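Local coordinates for uncharacterized conserved protein (Vibrio parahaemolyticus, PDB 3MUQ), which is of unknown function but, as a PBP-like protein probably carrying a signal peptide, may bind a small solute between two lobes, at residues Gly122-Gly126 / Thr127-Glu131; Met132-Trp135 / Ala136-Lys139. All coordinates share one frame; numbering follows the deposited sequence.

Interaction 1: Gly122-Gly126 / Thr127-Glu131; sequences GDDSG and THKKE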
ATOM      1  N   GLY A 122     -15.187   5.285 -19.234  1.00 12.31           N
ATOM      2  CA  GLY A 122     -15.388   4.518 -20.461  1.00 16.39           C
ATOM      3  C   GLY A 122     -14.096   4.015 -21.087  1.00 21.07           C
ATOM      4  O   GLY A 122     -13.973   3.938 -22.301  1.00 25.53           O
ATOM      5  N   ASP A 123     -13.120   3.685 -20.252  1.00 22.04           N
ATOM      6  CA  ASP A 123     -11.781   3.336 -20.730  1.00 21.90           C
ATOM      7  C   ASP A 123     -11.300   1.958 -20.221  1.00 24.71           C
ATOM      8  O   ASP A 123     -10.116   1.612 -20.355  1.00 24.82           O
ATOM      9  CB  ASP A 123     -10.790   4.432 -20.315  1.00 13.14           C
ATOM     10  CG  ASP A 123     -10.544   4.460 -18.814  1.00 20.41           C
ATOM     11  OD1 ASP A 123     -11.319   3.803 -18.077  1.00 17.05           O
ATOM     12  OD2 ASP A 123      -9.574   5.129 -18.371  1.00 22.40           O
ATOM     13  N   ASP A 124     -12.215   1.188 -19.632  1.00 20.17           N
ATOM     14  CA  ASP A 124     -11.921  -0.161 -19.126  1.00 23.13           C
ATOM     15  C   ASP A 124     -10.899  -0.217 -17.987  1.00 29.19           C
ATOM     16  O   ASP A 124     -10.333  -1.272 -17.713  1.00 29.54           O
ATOM     17  CB  ASP A 124     -11.474  -1.090 -20.254  1.00 26.41           C
ATOM     18  CG  ASP A 124     -12.541  -1.272 -21.295  1.00 43.44           C
ATOM     19  OD1 ASP A 124     -13.688  -1.582 -20.903  1.00 47.52           O
ATOM     20  OD2 ASP A 124     -12.235  -1.089 -22.494  1.00 52.76           O
ATOM     21  N   SER A 125     -10.670   0.919 -17.338  1.00 23.78           N
ATOM     22  CA  SER A 125      -9.839   0.985 -16.150  1.00 20.02           C
ATOM     23  C   SER A 125     -10.526   0.282 -14.985  1.00 19.88           C
ATOM     24  O   SER A 125     -11.710  -0.046 -15.047  1.00 18.14           O
ATOM     25  CB  SER A 125      -9.621   2.443 -15.779  1.00 19.89           C
ATOM     26  OG  SER A 125     -10.870   3.109 -15.689  1.00 23.70           O
ATOM     27  N   GLY A 126      -9.786   0.075 -13.906  1.00 23.53           N
ATOM     28  CA  GLY A 126     -10.360  -0.526 -12.720  1.00 21.54           C
ATOM     29  C   GLY A 126     -11.533   0.300 -12.239  1.00 23.54           C
ATOM     30  O   GLY A 126     -12.584  -0.239 -11.881  1.00 25.33           O
ATOM     31  N   THR A 127     -11.361   1.619 -12.237  1.00 22.21           N
ATOM     32  CA  THR A 127     -12.452   2.516 -11.867  1.00 24.20           C
ATOM     33  C   THR A 127     -13.657   2.343 -12.792  1.00 17.05           C
ATOM     34  O   THR A 127     -14.796   2.273 -12.348  1.00 20.27           O
ATOM     35  CB  THR A 127     -11.991   3.982 -11.882  1.00 21.90           C
ATOM     36  OG1 THR A 127     -10.981   4.165 -10.879  1.00 23.10           O
ATOM     37  CG2 THR A 127     -13.170   4.929 -11.612  1.00 16.82           C
ATOM     38  N   HIS A 128     -13.400   2.275 -14.089  1.00 19.05           N
ATOM     39  CA  HIS A 128     -14.471   2.057 -15.048  1.00 19.43           C
ATOM     40  C   HIS A 128     -15.202   0.726 -14.801  1.00 22.00           C
ATOM     41  O   HIS A 128     -16.429   0.681 -14.826  1.00 19.25           O
ATOM     42  CB  HIS A 128     -13.925   2.104 -16.466  1.00 20.79           C
ATOM     43  CG  HIS A 128     -14.962   1.876 -17.515  1.00 22.70           C
ATOM     44  ND1 HIS A 128     -16.284   2.237 -17.344  1.00 27.07           N
ATOM     45  CD2 HIS A 128     -14.878   1.333 -18.752  1.00 23.74           C
ATOM     46  CE1 HIS A 128     -16.967   1.923 -18.428  1.00 21.71           C
ATOM     47  NE2 HIS A 128     -16.136   1.375 -19.299  1.00 27.15           N
ATOM     48  N   LYS A 129     -14.454  -0.355 -14.570  1.00 25.19           N
ATOM     49  CA  LYS A 129     -15.068  -1.650 -14.266  1.00 24.22           C
ATOM     50  C   LYS A 129     -15.945  -1.568 -13.024  1.00 21.53           C
ATOM     51  O   LYS A 129     -17.042  -2.128 -12.972  1.00 27.65           O
ATOM     52  CB  LYS A 129     -14.005  -2.723 -14.013  1.00 29.82           C
ATOM     53  CG  LYS A 129     -13.023  -2.924 -15.130  1.00 32.29           C
ATOM     54  CD  LYS A 129     -13.645  -3.596 -16.312  1.00 31.73           C
ATOM     55  CE  LYS A 129     -12.560  -4.201 -17.186  1.00 29.66           C
ATOM     56  NZ  LYS A 129     -13.172  -4.825 -18.381  1.00 39.09           N
ATOM     57  N   LYS A 130     -15.446  -0.891 -12.002  1.00 22.74           N
ATOM     58  CA  LYS A 130     -16.226  -0.751 -10.790  1.00 22.54           C
ATOM     59  C   LYS A 130     -17.527   0.034 -11.028  1.00 29.76           C
ATOM     60  O   LYS A 130     -18.572  -0.293 -10.463  1.00 26.38           O
ATOM     61  CB  LYS A 130     -15.411  -0.095  -9.685  1.00 18.99           C
ATOM     62  CG  LYS A 130     -16.252   0.139  -8.444  1.00 26.28           C
ATOM     63  CD  LYS A 130     -15.416   0.238  -7.196  1.00 34.73           C
ATOM     64  CE  LYS A 130     -16.271   0.013  -5.953  1.00 36.92           C
ATOM     65  NZ  LYS A 130     -16.435  -1.428  -5.614  1.00 39.28           N
ATOM     66  N   GLU A 131     -17.465   1.074 -11.852  1.00 27.06           N
ATOM     67  CA  GLU A 131     -18.670   1.826 -12.158  1.00 21.70           C
ATOM     68  C   GLU A 131     -19.681   0.909 -12.845  1.00 25.30           C
ATOM     69  O   GLU A 131     -20.874   0.917 -12.514  1.00 29.95           O
ATOM     70  CB  GLU A 131     -18.359   3.019 -13.054  1.00 23.34           C
ATOM     71  CG  GLU A 131     -19.609   3.723 -13.561  1.00 18.62           C
ATOM     72  CD  GLU A 131     -19.456   4.185 -14.985  1.00 19.45           C
ATOM     73  OE1 GLU A 131     -18.295   4.301 -15.435  1.00 22.28           O
ATOM     74  OE2 GLU A 131     -20.487   4.407 -15.662  1.00 19.75           O
TER
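S125 caps the helix that starts at G126: its OG accepts the backbone N-H of H128 at 3.1 Å (156°), while its carbonyl O takes K129 N at 2.8 Å and opens the helical ladder. OG is turned back between its own N and carbonyl carbon (chi1 53°), which turns it toward the N-H of H128. The H128 ring, with CG anti to the backbone N (chi1 179°), reaches back to the loop, where CA of G122 lies over one ring face in a CH-pi contact, 3.6 Å from the centroid. K129 folds its CG to 3.2 Å from S125 O, and NZ ends 4.1 Å from D124 OD1, beyond a salt bridge. The cap is itself positioned by D123: OD1 takes S125 N at 3.0 Å, from above the carboxylate plane, which makes an Asx turn, and also S125 OG at 2.5 Å on its syn lone pair, so one oxygen holds the serine's N-H and its hydroxyl. The other oxygen, OD2, forms a salt bridge with R121. A weak bond joins H128 ND1 to E131 OE1, which S120 OG also binds. The turn thus joins strand 118-120 to helix 126-138, whose T127, K130 and E131 pack on M169 of strand 168-171.

Interaction 2: Met132-Trp135 / Ala136-Lys139; sequences MGFW and AQTK
W135 O is gripped by two groups of T138: the hydroxyl OG1 donates to it at 2.7 Å, and the backbone N reaches it weakly at 3.1 Å while bonding more directly to F134 O at 2.9 Å. The hydroxyl doubles back onto the preceding turn because OG1 sits between its own N and carbonyl carbon (chi1 66°), and the same oxygen accepts from I140 N just beyond the helix. T138 CG2 comes to 3.2 Å from F134 O, and OG1 also lies near the plane of the indole, 3.8 Å from W135 CE3 at the ring edge. One residue earlier, Q137 repeats the backward reach: its N bonds to G133 O at 2.9 Å, and NE2 adds a weak bond to that carbonyl. The amide nitrogen meets F134 edge-on, 3.8 Å from CD1, with ring and amide planes turned 64° apart. K139 then leaves the helix with positive phi (68°), closing it in a Schellman motif. W135 NE1 turns back to E131 OE2, and its ring meets F108 of helix 104-113. T138 packs on L105, F108 and K109 of that same helix, whereas F134 rests on K193 and L194 in the loop before strand 195-203.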
HETATM    1  N   MSE A 132     -19.193   0.113 -13.793  1.00 22.86           N
HETATM    2  CA  MSE A 132     -20.047  -0.808 -14.552  1.00 23.05           C
HETATM    3  C   MSE A 132     -20.676  -1.891 -13.686  1.00 28.40           C
HETATM    4  O   MSE A 132     -21.797  -2.338 -13.944  1.00 34.22           O
HETATM    5  CB  MSE A 132     -19.279  -1.418 -15.719  1.00 23.42           C
HETATM    6  CG  MSE A 132     -18.690  -0.366 -16.666  1.00 31.11           C
HETATM    7 SE   MSE A 132     -19.997   0.945 -17.362  0.65 38.61          SE
HETATM    8  CE  MSE A 132     -20.616   1.730 -15.748  1.00118.41           C
ATOM      9  N   GLY A 133     -19.952  -2.306 -12.656  1.00 33.70           N
ATOM     10  CA  GLY A 133     -20.478  -3.268 -11.710  1.00 34.66           C
ATOM     11  C   GLY A 133     -21.697  -2.729 -10.990  1.00 35.81           C
ATOM     12  O   GLY A 133     -22.673  -3.444 -10.790  1.00 38.26           O
ATOM     13  N   PHE A 134     -21.647  -1.464 -10.589  1.00 31.96           N
ATOM     14  CA  PHE A 134     -22.776  -0.877  -9.888  1.00 31.42           C
ATOM     15  C   PHE A 134     -23.979  -0.785 -10.813  1.00 29.65           C
ATOM     16  O   PHE A 134     -25.088  -1.111 -10.416  1.00 33.56           O
ATOM     17  CB  PHE A 134     -22.432   0.498  -9.324  1.00 34.23           C
ATOM     18  CG  PHE A 134     -21.444   0.465  -8.195  1.00 36.03           C
ATOM     19  CD1 PHE A 134     -21.401  -0.613  -7.324  1.00 36.78           C
ATOM     20  CD2 PHE A 134     -20.569   1.521  -7.991  1.00 32.62           C
ATOM     21  CE1 PHE A 134     -20.500  -0.642  -6.279  1.00 41.31           C
ATOM     22  CE2 PHE A 134     -19.656   1.497  -6.949  1.00 38.81           C
ATOM     23  CZ  PHE A 134     -19.624   0.415  -6.088  1.00 43.39           C
ATOM     24  N   TRP A 135     -23.766  -0.347 -12.051  1.00 31.78           N
ATOM     25  CA  TRP A 135     -24.871  -0.321 -13.001  1.00 31.93           C
ATOM     26  C   TRP A 135     -25.470  -1.714 -13.115  1.00 34.05           C
ATOM     27  O   TRP A 135     -26.686  -1.867 -13.081  1.00 34.59           O
ATOM     28  CB  TRP A 135     -24.456   0.201 -14.387  1.00 29.30           C
ATOM     29  CG  TRP A 135     -24.171   1.685 -14.427  1.00 27.95           C
ATOM     30  CD1 TRP A 135     -23.002   2.278 -14.788  1.00 27.60           C
ATOM     31  CD2 TRP A 135     -25.062   2.754 -14.069  1.00 29.16           C
ATOM     32  NE1 TRP A 135     -23.096   3.647 -14.684  1.00 24.28           N
ATOM     33  CE2 TRP A 135     -24.354   3.967 -14.250  1.00 26.62           C
ATOM     34  CE3 TRP A 135     -26.384   2.804 -13.612  1.00 28.53           C
ATOM     35  CZ2 TRP A 135     -24.922   5.211 -13.992  1.00 23.51           C
ATOM     36  CZ3 TRP A 135     -26.951   4.040 -13.367  1.00 26.25           C
ATOM     37  CH2 TRP A 135     -26.221   5.227 -13.547  1.00 24.40           C
ATOM     38  N   ALA A 136     -24.622  -2.730 -13.243  1.00 38.84           N
ATOM     39  CA  ALA A 136     -25.117  -4.104 -13.363  1.00 40.33           C
ATOM     40  C   ALA A 136     -25.961  -4.489 -12.145  1.00 38.61           C
ATOM     41  O   ALA A 136     -27.024  -5.083 -12.288  1.00 41.78           O
ATOM     42  CB  ALA A 136     -23.973  -5.090 -13.565  1.00 35.31           C
ATOM     43  N   GLN A 137     -25.503  -4.123 -10.953  1.00 35.09           N
ATOM     44  CA  GLN A 137     -26.264  -4.408  -9.737  1.00 35.66           C
ATOM     45  C   GLN A 137     -27.599  -3.677  -9.672  1.00 44.69           C
ATOM     46  O   GLN A 137     -28.550  -4.187  -9.088  1.00 49.19           O
ATOM     47  CB  GLN A 137     -25.449  -4.079  -8.497  1.00 32.66           C
ATOM     48  CG  GLN A 137     -24.292  -5.029  -8.264  1.00 37.34           C
ATOM     49  CD  GLN A 137     -23.366  -4.538  -7.179  1.00 45.81           C
ATOM     50  OE1 GLN A 137     -23.779  -4.358  -6.032  1.00 46.34           O
ATOM     51  NE2 GLN A 137     -22.102  -4.304  -7.537  1.00 48.49           N
ATOM     52  N   THR A 138     -27.672  -2.479 -10.246  1.00 41.87           N
ATOM     53  CA  THR A 138     -28.925  -1.725 -10.240  1.00 42.95           C
ATOM     54  C   THR A 138     -29.875  -2.284 -11.278  1.00 42.36           C
ATOM     55  O   THR A 138     -31.059  -1.957 -11.282  1.00 45.30           O
ATOM     56  CB  THR A 138     -28.722  -0.220 -10.519  1.00 39.42           C
ATOM     57  OG1 THR A 138     -28.240  -0.026 -11.860  1.00 34.77           O
ATOM     58  CG2 THR A 138     -27.756   0.393  -9.502  1.00 34.01           C
ATOM     59  N   LYS A 139     -29.340  -3.137 -12.145  1.00 42.10           N
ATOM     60  CA  LYS A 139     -30.088  -3.726 -13.248  1.00 46.48           C
ATOM     61  C   LYS A 139     -30.451  -2.682 -14.290  1.00 46.93           C
ATOM     62  O   LYS A 139     -31.252  -2.946 -15.187  1.00 46.67           O
ATOM     63  CB  LYS A 139     -31.353  -4.445 -12.762  1.00 59.05           C
ATOM     64  CG  LYS A 139     -31.140  -5.876 -12.274  1.00 68.32           C
ATOM     65  CD  LYS A 139     -30.630  -5.913 -10.840  1.00 76.35           C
ATOM     66  CE  LYS A 139     -30.410  -7.344 -10.364  1.00 80.30           C
ATOM     67  NZ  LYS A 139     -29.404  -7.421  -9.261  1.00 78.70           N
TER

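Overall arrangement
Coming from the N terminus, the chain leaves strand 118-120, turns through 122-126 and enters helix 126-138. Interaction 1 closes that turn at the start of the helix; interaction 2 follows about 12 Å on, centre to centre, and closes its last turn before the chain heads for strand 147-149. The two are in series, neither nesting nor crossing, and mark the two ends of the helix in a beta-alpha-beta unit whose strands pair in parallel. E131 also reaches Y147 at the start of the second strand. Between its two ends the helix runs from the side of strands 78-90 and 168-171 to that of helix 104-113.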